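Local coordinates for protein ribulose bisphosphate carboxylase (Pyrococcus horikoshii, PDB 2D69) that probably catalyses the carboxylation of ribulose 1,5-bisphosphate to two molecules of 3-phosphoglycerate, as a magnesium-dependent type III RuBisCO working in archaeal AMP degradation, at residues Arg67-Phe73 with Lys85-Thr91; Leu120-His124 with Leu296-Ala301; Tyr11-Val15 with Gly44-Ser48; Gly96-Phe102 with Trp258-Gln262. All blocks are in the same frame, centred on the assembly; numbering follows the deposited sequence.

Interaction 1. Residues Arg67-Phe73 with Lys85-Thr91; sequences RSMAKVF and KIAYPLT
Phe73 lays its ring across the neighbouring strand at Lys85, and these two residues, followed by Ala70, bury the most surface in this antiparallel beta hairpin of the N-terminal domain. The Phe73 side chain takes the first torsion that sets CG between its own backbone N and carbonyl carbon (chi1 73°), which swings the ring over to the partner strand. There Phe73 CZ meets Lys85 CB at 3.6 Å, while the ring edge lies near Ala87 N and Phe73 CD2 touches Ala87 CB. The backbone beneath is bound as well: Phe73 N donates to Lys85 O (3.2 Å), and in the hydrogen-bonded pair of Lys71 and Ala87, Lys71 N to Ala87 O and Ala87 N to Lys71 O are both 2.9 Å. On the other face of the sheet, Val72 CG2 rests against Ile86 CG1 in the adjoining non-hydrogen-bonded pair.

Ala70, just before the strand, turns its methyl group onto one face of the Tyr88 ring, CB lying 3.9 Å from the centroid in a CH-pi contact, and also touches Ile86 CG2. Beyond it the chains leave the sheet, and a side-chain bond takes over from the backbone ones: Thr91 OG1 donates to Arg67 O at 2.8 Å. Ser68 OG, hydrogen-bonded to Met64 O, is also joined to Thr91 O through a water molecule.

At the Arg67 end, Glu338 of a second subunit forms a salt bridge with Arg67. Strand 26-34 continues the sheet beside 81-88, and helix 39-49 covers the Val72 and Ile86 face through Ala43, Ile46 and Ala47.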
loop_
_atom_site.group_PDB
_atom_site.type_symbol
_atom_site.label_atom_id
_atom_site.label_comp_id
_atom_site.label_asym_id
_atom_site.label_seq_id
_atom_site.Cartn_x
_atom_site.Cartn_y
_atom_site.Cartn_z
ATOM N N ARG A 67 -9.208 24.630 37.823
ATOM C CA ARG A 67 -9.404 23.186 37.954
ATOM C C ARG A 67 -8.186 22.337 37.615
ATOM O O ARG A 67 -8.305 21.133 37.538
ATOM C CB ARG A 67 -10.574 22.695 37.086
ATOM C CG ARG A 67 -11.913 23.260 37.480
ATOM C CD ARG A 67 -12.951 23.135 36.377
ATOM N NE ARG A 67 -13.243 21.733 36.122
ATOM C CZ ARG A 67 -14.036 21.303 35.135
ATOM N NH1 ARG A 67 -14.598 22.156 34.310
ATOM N NH2 ARG A 67 -14.274 20.032 34.981
ATOM N N SER A 68 -7.039 22.950 37.344
ATOM C CA SER A 68 -5.869 22.176 37.022
ATOM C C SER A 68 -4.778 22.293 38.116
ATOM O O SER A 68 -3.696 21.825 37.904
ATOM C CB SER A 68 -5.300 22.581 35.652
ATOM O OG SER A 68 -6.257 22.475 34.572
ATOM N N MET A 69 -5.069 22.899 39.265
ATOM C CA MET A 69 -4.062 23.123 40.319
ATOM C C MET A 69 -3.792 21.900 41.132
ATOM O O MET A 69 -4.731 21.288 41.604
ATOM C CB MET A 69 -4.572 24.113 41.339
ATOM C CG MET A 69 -4.571 25.532 40.914
ATOM S SD MET A 69 -5.164 26.514 42.341
ATOM C CE MET A 69 -3.672 26.794 43.291
ATOM N N ALA A 70 -2.519 21.594 41.375
ATOM C CA ALA A 70 -2.151 20.523 42.284
ATOM C C ALA A 70 -2.235 21.094 43.705
ATOM O O ALA A 70 -2.206 22.311 43.897
ATOM C CB ALA A 70 -0.776 20.000 41.983
ATOM N N LYS A 71 -2.448 20.233 44.690
ATOM C CA LYS A 71 -2.573 20.684 46.080
ATOM C C LYS A 71 -1.719 19.845 47.012
ATOM O O LYS A 71 -1.848 18.618 47.019
ATOM C CB LYS A 71 -4.032 20.622 46.523
ATOM C CG LYS A 71 -4.869 21.850 46.107
ATOM C CD LYS A 71 -4.804 23.046 47.102
ATOM C CE LYS A 71 -5.375 24.371 46.496
ATOM N NZ LYS A 71 -4.970 24.538 45.013
ATOM N N VAL A 72 -0.879 20.493 47.814
ATOM C CA VAL A 72 -0.124 19.804 48.858
ATOM C C VAL A 72 -1.068 19.565 50.015
ATOM O O VAL A 72 -1.550 20.518 50.609
ATOM C CB VAL A 72 1.078 20.627 49.386
ATOM C CG1 VAL A 72 1.842 19.810 50.441
ATOM C CG2 VAL A 72 1.992 21.064 48.246
ATOM N N PHE A 73 -1.336 18.297 50.334
ATOM C CA PHE A 73 -2.286 17.952 51.379
ATOM C C PHE A 73 -1.678 17.269 52.621
ATOM O O PHE A 73 -2.355 17.130 53.668
ATOM C CB PHE A 73 -3.414 17.125 50.781
ATOM C CG PHE A 73 -3.040 15.717 50.420
ATOM C CD1 PHE A 73 -3.156 14.696 51.361
ATOM C CD2 PHE A 73 -2.590 15.403 49.126
ATOM C CE1 PHE A 73 -2.821 13.381 51.042
ATOM C CE2 PHE A 73 -2.264 14.082 48.778
ATOM C CZ PHE A 73 -2.383 13.067 49.732
ATOM N N LYS A 85 2.943 14.919 50.177
ATOM C CA LYS A 85 2.096 14.211 49.248
ATOM C C LYS A 85 1.272 15.269 48.579
ATOM O O LYS A 85 0.764 16.191 49.225
ATOM C CB LYS A 85 1.197 13.210 49.962
ATOM C CG LYS A 85 1.916 12.300 50.918
ATOM C CD LYS A 85 0.969 11.224 51.452
ATOM C CE LYS A 85 1.593 10.423 52.604
ATOM N NZ LYS A 85 0.580 9.631 53.374
ATOM N N ILE A 86 1.146 15.151 47.276
ATOM C CA ILE A 86 0.508 16.175 46.458
ATOM C C ILE A 86 -0.542 15.508 45.585
ATOM O O ILE A 86 -0.325 14.398 45.081
ATOM C CB ILE A 86 1.544 16.928 45.595
ATOM C CG1 ILE A 86 2.652 17.548 46.489
ATOM C CG2 ILE A 86 0.830 18.022 44.784
ATOM C CD1 ILE A 86 3.818 18.256 45.689
ATOM N N ALA A 87 -1.681 16.176 45.477
ATOM C CA ALA A 87 -2.820 15.677 44.733
ATOM C C ALA A 87 -3.023 16.451 43.440
ATOM O O ALA A 87 -2.989 17.674 43.445
ATOM C CB ALA A 87 -4.075 15.749 45.577
ATOM N N TYR A 88 -3.287 15.698 42.369
ATOM C CA TYR A 88 -3.372 16.167 40.984
ATOM C C TYR A 88 -4.682 15.757 40.340
ATOM O O TYR A 88 -4.961 14.567 40.219
ATOM C CB TYR A 88 -2.228 15.558 40.133
ATOM C CG TYR A 88 -0.839 16.005 40.594
ATOM C CD1 TYR A 88 -0.182 17.041 39.973
ATOM C CD2 TYR A 88 -0.211 15.382 41.677
ATOM C CE1 TYR A 88 1.066 17.441 40.386
ATOM C CE2 TYR A 88 1.033 15.735 42.080
ATOM C CZ TYR A 88 1.673 16.786 41.452
ATOM O OH TYR A 88 2.897 17.155 41.911
ATOM N N PRO A 89 -5.468 16.731 39.893
ATOM C CA PRO A 89 -6.644 16.445 39.082
ATOM C C PRO A 89 -6.265 15.960 37.691
ATOM O O PRO A 89 -5.233 16.369 37.118
ATOM C CB PRO A 89 -7.368 17.796 39.038
ATOM C CG PRO A 89 -6.305 18.760 39.125
ATOM C CD PRO A 89 -5.260 18.180 40.064
ATOM N N LEU A 90 -7.087 15.045 37.157
ATOM C CA LEU A 90 -6.789 14.413 35.879
ATOM C C LEU A 90 -6.913 15.344 34.682
ATOM O O LEU A 90 -6.489 14.997 33.608
ATOM C CB LEU A 90 -7.692 13.218 35.684
ATOM C CG LEU A 90 -7.534 12.174 36.769
ATOM C CD1 LEU A 90 -8.265 10.956 36.317
ATOM C CD2 LEU A 90 -6.079 11.796 37.009
ATOM N N THR A 91 -7.445 16.541 34.888
ATOM C CA THR A 91 -7.423 17.567 33.875
ATOM C C THR A 91 -6.003 18.029 33.482
ATOM O O THR A 91 -5.829 18.778 32.501
ATOM C CB THR A 91 -8.238 18.787 34.385
ATOM O OG1 THR A 91 -7.829 19.081 35.713
ATOM C CG2 THR A 91 -9.740 18.430 34.573
HETATM O O HOH W 1 -4.738 21.061 32.627
#

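Interaction 2. Residues Leu120-His124 with Leu296-Ala301; sequences LLDFH and LALAKA
Lys300 reaches from helix 295-305 to Asp122 and Phe123 on strand 115-124, joining the catalytic alpha/beta barrel to the sheet of the N-terminal domain. The strand carries a classic beta bulge here, with Leu121 and Asp122 both facing Glu29.

The close-packed part is the Phe123 side. The aliphatic chain of Lys300 runs over one face of the Phe123 ring, with Lys300 CD 4.0 Å from the ring centroid in a CH-pi contact and Lys300 CG 3.6 Å from Phe123 CZ. Ala297 O lies at the ring edge, in its plane, and Ala301 CB adds a looser apolar touch. The lysine chain starts out extended and bends at its third torsion (chi3 -88°), which turns the amine back toward the strand. Lys300 NZ then donates to Phe123 O at 2.8 Å, close to the direction of the carbonyl bond. An alanine in place of Lys300 would probably leave the Asp122 carboxylate without its cationic mate and strip the cover from this face of the Phe123 ring.

The Asp122 side is looser and hydrated. Leu296 CD2 approaches Asp122 OD2 no closer than 3.8 Å, and a water donates to that same OD2 while accepting from Lys300 NZ. His124 stands at this margin and directs NE2 to Glu29. Asp122 OD1 also takes a weak bond from Phe123 N, so two donors probably help to settle the carboxylate. The salt bridge itself, Lys300 NZ to Asp122 OD1 at 2.8 Å, meets the oxygen on its syn side, 29° out of the carboxylate plane.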
loop_
_atom_site.group_PDB
_atom_site.type_symbol
_atom_site.label_atom_id
_atom_site.label_comp_id
_atom_site.label_asym_id
_atom_site.label_seq_id
_atom_site.Cartn_x
_atom_site.Cartn_y
_atom_site.Cartn_z
ATOM N N LEU A 120 11.372 11.851 43.935
ATOM C CA LEU A 120 10.035 11.377 43.772
ATOM C C LEU A 120 9.997 9.962 44.317
ATOM O O LEU A 120 10.670 9.103 43.803
ATOM C CB LEU A 120 9.680 11.450 42.291
ATOM C CG LEU A 120 8.519 10.765 41.540
ATOM C CD1 LEU A 120 7.620 9.856 42.292
ATOM C CD2 LEU A 120 7.741 11.808 40.767
ATOM N N LEU A 121 9.205 9.735 45.358
ATOM C CA LEU A 121 9.190 8.477 46.087
ATOM C C LEU A 121 8.223 7.448 45.537
ATOM O O LEU A 121 8.543 6.262 45.486
ATOM C CB LEU A 121 8.856 8.711 47.550
ATOM C CG LEU A 121 9.753 9.672 48.267
ATOM C CD1 LEU A 121 9.293 9.828 49.748
ATOM C CD2 LEU A 121 11.222 9.191 48.175
ATOM N N ASP A 122 7.038 7.897 45.152
ATOM C CA ASP A 122 5.971 7.021 44.668
ATOM C C ASP A 122 4.864 7.875 44.080
ATOM O O ASP A 122 4.760 9.059 44.363
ATOM C CB ASP A 122 5.389 6.198 45.845
ATOM C CG ASP A 122 4.748 4.864 45.413
ATOM O OD1 ASP A 122 4.695 4.547 44.212
ATOM O OD2 ASP A 122 4.258 4.038 46.235
ATOM N N PHE A 123 4.011 7.260 43.277
ATOM C CA PHE A 123 2.825 7.904 42.779
ATOM C C PHE A 123 1.685 6.847 42.802
ATOM O O PHE A 123 1.923 5.604 42.837
ATOM C CB PHE A 123 3.078 8.559 41.411
ATOM C CG PHE A 123 3.331 7.557 40.298
ATOM C CD1 PHE A 123 2.339 7.232 39.431
ATOM C CD2 PHE A 123 4.583 6.978 40.135
ATOM C CE1 PHE A 123 2.576 6.322 38.379
ATOM C CE2 PHE A 123 4.810 6.021 39.083
ATOM C CZ PHE A 123 3.817 5.719 38.239
ATOM N N HIS A 124 0.463 7.338 42.892
ATOM C CA HIS A 124 -0.707 6.478 42.996
ATOM C C HIS A 124 -1.708 6.953 41.924
ATOM O O HIS A 124 -2.376 7.970 42.089
ATOM C CB HIS A 124 -1.285 6.533 44.441
ATOM C CG HIS A 124 -0.234 6.325 45.513
ATOM N ND1 HIS A 124 0.822 5.457 45.365
ATOM C CD2 HIS A 124 -0.042 6.914 46.711
ATOM C CE1 HIS A 124 1.615 5.516 46.416
ATOM N NE2 HIS A 124 1.116 6.393 47.250
ATOM N N LEU A 296 11.317 2.147 42.939
ATOM C CA LEU A 296 9.911 1.771 43.104
ATOM C C LEU A 296 8.998 2.505 42.090
ATOM O O LEU A 296 8.116 1.893 41.477
ATOM C CB LEU A 296 9.443 2.062 44.523
ATOM C CG LEU A 296 7.928 1.930 44.774
ATOM C CD1 LEU A 296 7.517 0.493 44.470
ATOM C CD2 LEU A 296 7.584 2.282 46.219
ATOM N N ALA A 297 9.250 3.800 41.893
ATOM C CA ALA A 297 8.438 4.611 40.985
ATOM C C ALA A 297 8.680 4.225 39.532
ATOM O O ALA A 297 7.765 4.086 38.738
ATOM C CB ALA A 297 8.720 6.087 41.197
ATOM N N LEU A 298 9.949 4.033 39.206
ATOM C CA LEU A 298 10.355 3.564 37.900
ATOM C C LEU A 298 9.694 2.254 37.630
ATOM O O LEU A 298 9.123 2.064 36.577
ATOM C CB LEU A 298 11.840 3.359 37.869
ATOM C CG LEU A 298 12.627 3.508 36.596
ATOM C CD1 LEU A 298 14.133 3.610 36.947
ATOM C CD2 LEU A 298 12.401 2.321 35.699
ATOM N N ALA A 299 9.751 1.361 38.604
ATOM C CA ALA A 299 9.182 0.037 38.457
ATOM C C ALA A 299 7.660 0.100 38.246
ATOM O O ALA A 299 7.092 -0.730 37.543
ATOM C CB ALA A 299 9.491 -0.813 39.686
ATOM N N LYS A 300 7.012 1.046 38.911
ATOM C CA LYS A 300 5.568 1.190 38.824
ATOM C C LYS A 300 5.186 1.666 37.427
ATOM O O LYS A 300 4.258 1.167 36.822
ATOM C CB LYS A 300 5.069 2.171 39.896
ATOM C CG LYS A 300 3.594 2.494 39.864
ATOM C CD LYS A 300 3.138 3.175 41.145
ATOM C CE LYS A 300 2.709 2.218 42.269
ATOM N NZ LYS A 300 2.474 3.009 43.586
ATOM N N ALA A 301 5.856 2.702 36.950
ATOM C CA ALA A 301 5.680 3.106 35.558
ATOM C C ALA A 301 5.887 1.946 34.596
ATOM O O ALA A 301 5.087 1.742 33.670
ATOM C CB ALA A 301 6.599 4.249 35.225
HETATM O O HOH W 2 3.244 1.325 45.991
#

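Interaction 3. Residues Tyr11-Val15 with Gly44-Ser48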
loop_
_atom_site.group_PDB
_atom_site.type_symbol
_atom_site.label_atom_id
_atom_site.label_comp_id
_atom_site.label_asym_id
_atom_site.label_seq_id
_atom_site.Cartn_x
_atom_site.Cartn_y
_atom_site.Cartn_z
ATOM N N TYR A 11 3.097 30.428 45.543
ATOM C CA TYR A 11 3.433 29.043 45.922
ATOM C C TYR A 11 2.571 28.502 47.079
ATOM O O TYR A 11 2.092 27.388 47.026
ATOM C CB TYR A 11 4.938 28.908 46.232
ATOM C CG TYR A 11 5.831 29.326 45.081
ATOM C CD1 TYR A 11 6.769 30.342 45.244
ATOM C CD2 TYR A 11 5.712 28.738 43.822
ATOM C CE1 TYR A 11 7.603 30.748 44.179
ATOM C CE2 TYR A 11 6.536 29.141 42.744
ATOM C CZ TYR A 11 7.470 30.154 42.937
ATOM O OH TYR A 11 8.295 30.587 41.913
ATOM N N LEU A 12 2.306 29.319 48.079
ATOM C CA LEU A 12 1.606 28.848 49.268
ATOM C C LEU A 12 0.124 28.589 48.963
ATOM O O LEU A 12 -0.568 27.875 49.718
ATOM C CB LEU A 12 1.754 29.863 50.409
ATOM C CG LEU A 12 3.129 30.157 51.037
ATOM C CD1 LEU A 12 3.050 31.252 52.114
ATOM C CD2 LEU A 12 3.725 28.918 51.635
ATOM N N ASP A 13 -0.371 29.124 47.848
ATOM C CA ASP A 13 -1.749 28.872 47.476
ATOM C C ASP A 13 -1.970 27.425 47.044
ATOM O O ASP A 13 -3.094 26.926 47.035
ATOM C CB ASP A 13 -2.186 29.782 46.356
ATOM C CG ASP A 13 -3.700 29.836 46.229
ATOM O OD1 ASP A 13 -4.187 29.918 45.086
ATOM O OD2 ASP A 13 -4.471 29.792 47.227
ATOM N N PHE A 14 -0.868 26.767 46.711
ATOM C CA PHE A 14 -0.882 25.349 46.385
ATOM C C PHE A 14 -0.830 24.415 47.615
ATOM O O PHE A 14 -0.913 23.190 47.477
ATOM C CB PHE A 14 0.269 25.068 45.441
ATOM C CG PHE A 14 0.103 25.692 44.090
ATOM C CD1 PHE A 14 -0.384 24.959 43.030
ATOM C CD2 PHE A 14 0.472 26.983 43.864
ATOM C CE1 PHE A 14 -0.484 25.519 41.792
ATOM C CE2 PHE A 14 0.330 27.550 42.638
ATOM C CZ PHE A 14 -0.160 26.829 41.607
ATOM N N VAL A 15 -0.741 24.993 48.811
ATOM C CA VAL A 15 -0.663 24.234 50.062
ATOM C C VAL A 15 -1.957 24.370 50.849
ATOM O O VAL A 15 -2.412 25.473 51.171
ATOM C CB VAL A 15 0.529 24.688 50.914
ATOM C CG1 VAL A 15 0.626 23.917 52.276
ATOM C CG2 VAL A 15 1.808 24.524 50.105
ATOM N N GLY A 44 4.929 23.986 48.043
ATOM C CA GLY A 44 4.154 24.773 47.109
ATOM C C GLY A 44 4.826 24.869 45.749
ATOM O O GLY A 44 4.179 24.646 44.740
ATOM N N ARG A 45 6.125 25.155 45.732
ATOM C CA ARG A 45 6.896 25.210 44.513
ATOM C C ARG A 45 6.821 23.887 43.734
ATOM O O ARG A 45 6.699 23.874 42.492
ATOM C CB ARG A 45 8.349 25.524 44.843
ATOM C CG ARG A 45 8.534 27.010 45.186
ATOM C CD ARG A 45 9.928 27.338 45.663
ATOM N NE ARG A 45 10.060 28.749 46.111
ATOM C CZ ARG A 45 10.490 29.757 45.343
ATOM N NH1 ARG A 45 10.818 29.567 44.066
ATOM N NH2 ARG A 45 10.566 30.998 45.847
ATOM N N ILE A 46 6.877 22.775 44.452
ATOM C CA ILE A 46 6.735 21.477 43.768
ATOM C C ILE A 46 5.348 21.360 43.099
ATOM O O ILE A 46 5.237 20.942 41.927
ATOM C CB ILE A 46 6.986 20.306 44.719
ATOM C CG1 ILE A 46 8.396 20.423 45.298
ATOM C CG2 ILE A 46 6.886 18.970 43.923
ATOM C CD1 ILE A 46 8.618 19.615 46.596
ATOM N N ALA A 47 4.304 21.730 43.843
ATOM C CA ALA A 47 2.902 21.536 43.388
ATOM C C ALA A 47 2.622 22.443 42.180
ATOM O O ALA A 47 1.973 22.085 41.168
ATOM C CB ALA A 47 1.951 21.833 44.554
ATOM N N SER A 48 3.160 23.638 42.307
ATOM C CA SER A 48 3.065 24.672 41.298
ATOM C C SER A 48 3.714 24.296 39.947
ATOM O O SER A 48 3.090 24.354 38.879
ATOM C CB SER A 48 3.785 25.901 41.848
ATOM O OG SER A 48 3.663 26.877 40.901
#
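Tyr11 and Gly44 bring their backbones to a CA-CA separation of 4.5 Å, where a short 3-10 turn, residues 11-14, lies against helix 39-49. Gly44 CA makes a CA-H...O contact with Tyr11 O at 3.3 Å; a side chain at this glycine would collide with that oxygen. The same Tyr11 O accepts from Phe14 N within the turn.

Tyr11, which has the most surface covered, is overlaid by Arg45. Arg45 CG sits over the centre of the Tyr11 ring, 3.5 Å from its centroid, and the extended arginine continues across that face until Arg45 CZ comes to 3.3 Å from Tyr11 CE1. The guanidinium is inclined by 33° to the ring, while its NH2 forms a salt bridge with Glu41. Ser48 CB fills in at the edge of the Tyr11 ring.

Phe14 completes the packing one turn along the helix: Ser48 CA lies 3.8 Å from its ring centroid, over the face, and Phe14 CB meets Ala47 CB at 3.8 Å. Val15 CG2 covers the Gly44 backbone.

The 11-15 turn thus covers one flank of helix 39-49, while Ile46 packs on strands 26-34, 81-88 and 115-124 of the N-terminal sheet.

Interaction 4. Residues Gly96-Phe102 with Trp258-Gln262; sequences GSLVQLF and WSALQ
Val99 and Trp258 mark the closest backbone approach, CA to CA 6.0 Å, between two helix starts whose axes run nearly antiparallel at 156° and 9.9 Å apart. In this helix pair, Ser97 is the N-cap of helix 98-105, its OG accepting from Gln100 N, and Gln262 of the catalytic domain binds backbone groups at the same helix start.

Gln262 OE1 takes Val99 N at 3.3 Å and, more weakly, Leu98 N, while its amide nitrogen turns to the loop before the helix. A leucine in place of Gln262 would probably leave the Leu98 and Val99 amides without this acceptor and Gly96 O without its donor.

Alongside, Leu98 CD2 lies over one face of the Trp258 indole, 4.0 Å from the centroid of its six-membered ring; CG anti to the backbone N (chi1 -177°) directs the leucine there. Phe102 meets the indole obliquely, with CD2 3.6 Å from Trp258 NE1, and Val99 CG2 wedges against Ser259 CA. Ser259 OG donates to Gly229 O of a third subunit, placing the contact at a subunit interface. Straightest of the bonds is Gln262 NE2 to Gly96 O, 2.9 Å long, with 170° at the hydrogen and in the carbonyl plane.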
loop_
_atom_site.group_PDB
_atom_site.type_symbol
_atom_site.label_atom_id
_atom_site.label_comp_id
_atom_site.label_asym_id
_atom_site.label_seq_id
_atom_site.Cartn_x
_atom_site.Cartn_y
_atom_site.Cartn_z
ATOM N N GLY A 96 -3.259 8.014 29.085
ATOM C CA GLY A 96 -2.508 7.033 28.339
ATOM C C GLY A 96 -1.054 7.451 28.121
ATOM O O GLY A 96 -0.268 6.630 27.687
ATOM N N SER A 97 -0.690 8.716 28.335
ATOM C CA SER A 97 0.694 9.134 28.089
ATOM C C SER A 97 1.507 9.251 29.382
ATOM O O SER A 97 1.462 10.260 30.066
ATOM C CB SER A 97 0.762 10.449 27.296
ATOM O OG SER A 97 2.107 10.912 27.120
ATOM N N LEU A 98 2.286 8.220 29.712
ATOM C CA LEU A 98 3.131 8.280 30.913
ATOM C C LEU A 98 4.234 9.232 30.678
ATOM O O LEU A 98 4.666 9.920 31.600
ATOM C CB LEU A 98 3.682 6.930 31.246
ATOM C CG LEU A 98 4.525 6.960 32.546
ATOM C CD1 LEU A 98 3.982 6.074 33.586
ATOM C CD2 LEU A 98 5.925 6.614 32.197
ATOM N N VAL A 99 4.662 9.337 29.417
ATOM C CA VAL A 99 5.606 10.400 29.018
ATOM C C VAL A 99 5.135 11.730 29.556
ATOM O O VAL A 99 5.903 12.485 30.197
ATOM C CB VAL A 99 5.792 10.454 27.462
ATOM C CG1 VAL A 99 6.767 11.476 27.090
ATOM C CG2 VAL A 99 6.254 9.056 26.857
ATOM N N GLN A 100 3.890 12.070 29.304
ATOM C CA GLN A 100 3.390 13.395 29.754
ATOM C C GLN A 100 3.248 13.519 31.273
ATOM O O GLN A 100 3.514 14.606 31.860
ATOM C CB GLN A 100 2.062 13.786 29.035
ATOM C CG GLN A 100 1.658 15.311 29.351
ATOM C CD GLN A 100 0.711 15.472 30.542
ATOM O OE1 GLN A 100 0.491 16.600 31.043
ATOM N NE2 GLN A 100 0.138 14.374 30.987
ATOM N N LEU A 101 2.796 12.447 31.928
ATOM C CA LEU A 101 2.748 12.371 33.403
ATOM C C LEU A 101 4.122 12.716 33.997
ATOM O O LEU A 101 4.265 13.647 34.842
ATOM C CB LEU A 101 2.294 10.973 33.854
ATOM C CG LEU A 101 2.355 10.753 35.392
ATOM C CD1 LEU A 101 1.530 11.797 36.091
ATOM C CD2 LEU A 101 1.898 9.365 35.765
ATOM N N PHE A 102 5.148 12.023 33.530
ATOM C CA PHE A 102 6.503 12.221 34.026
ATOM C C PHE A 102 7.082 13.568 33.651
ATOM O O PHE A 102 7.860 14.126 34.404
ATOM C CB PHE A 102 7.427 11.088 33.575
ATOM C CG PHE A 102 7.457 9.933 34.538
ATOM C CD1 PHE A 102 6.306 9.535 35.223
ATOM C CD2 PHE A 102 8.652 9.286 34.827
ATOM C CE1 PHE A 102 6.352 8.478 36.147
ATOM C CE2 PHE A 102 8.681 8.229 35.715
ATOM C CZ PHE A 102 7.520 7.835 36.383
ATOM N N TRP A 258 11.059 6.329 27.966
ATOM C CA TRP A 258 9.631 6.073 28.106
ATOM C C TRP A 258 8.833 6.124 26.808
ATOM O O TRP A 258 7.901 5.322 26.620
ATOM C CB TRP A 258 9.031 7.103 29.125
ATOM C CG TRP A 258 9.520 6.954 30.513
ATOM C CD1 TRP A 258 10.148 7.910 31.256
ATOM C CD2 TRP A 258 9.473 5.788 31.315
ATOM N NE1 TRP A 258 10.522 7.388 32.462
ATOM C CE2 TRP A 258 10.077 6.092 32.534
ATOM C CE3 TRP A 258 8.939 4.509 31.136
ATOM C CZ2 TRP A 258 10.217 5.168 33.547
ATOM C CZ3 TRP A 258 9.038 3.616 32.148
ATOM C CH2 TRP A 258 9.695 3.933 33.341
ATOM N N SER A 259 9.166 7.075 25.947
ATOM C CA SER A 259 8.477 7.274 24.680
ATOM C C SER A 259 8.602 6.054 23.798
ATOM O O SER A 259 7.577 5.532 23.252
ATOM C CB SER A 259 9.019 8.508 23.964
ATOM O OG SER A 259 8.364 8.634 22.715
ATOM N N ALA A 260 9.813 5.543 23.718
ATOM C CA ALA A 260 10.033 4.334 22.913
ATOM C C ALA A 260 9.399 3.140 23.564
ATOM O O ALA A 260 8.857 2.333 22.871
ATOM C CB ALA A 260 11.455 4.083 22.728
ATOM N N LEU A 261 9.458 3.051 24.896
ATOM C CA LEU A 261 8.863 1.915 25.619
ATOM C C LEU A 261 7.359 1.825 25.403
ATOM O O LEU A 261 6.838 0.754 25.134
ATOM C CB LEU A 261 9.118 2.011 27.106
ATOM C CG LEU A 261 9.274 0.754 27.945
ATOM C CD1 LEU A 261 8.796 0.883 29.369
ATOM C CD2 LEU A 261 8.906 -0.598 27.333
ATOM N N GLN A 262 6.670 2.974 25.469
ATOM C CA GLN A 262 5.216 2.959 25.337
ATOM C C GLN A 262 4.867 2.475 23.953
ATOM O O GLN A 262 3.958 1.656 23.762
ATOM C CB GLN A 262 4.609 4.331 25.620
ATOM C CG GLN A 262 4.597 4.718 27.037
ATOM C CD GLN A 262 3.446 5.658 27.358
ATOM O OE1 GLN A 262 3.657 6.830 27.589
ATOM N NE2 GLN A 262 2.247 5.151 27.334
#

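The four contacts illustrate how contacts within a small domain combine with contacts that join it to a barrel. Interactions 1 and 3, with centres 10 Å apart, lie within the N-terminal domain and touch: Val72 N probably bonds to Phe14 O at 2.7 Å. Interactions 2 and 4 join that domain to the catalytic domain; their centres are 13 Å apart, and Ala301 CB meets Leu98 CD1 at 3.6 Å. The interdomain pair lies nearer the predicted substrate site: the side chains of Leu296 and Trp258 are about 10 Å and 9 Å from that of Arg279. The Leu121 side chain of interaction 2 is about 4 Å from a bound sulfate, probably from the crystallisation liquor.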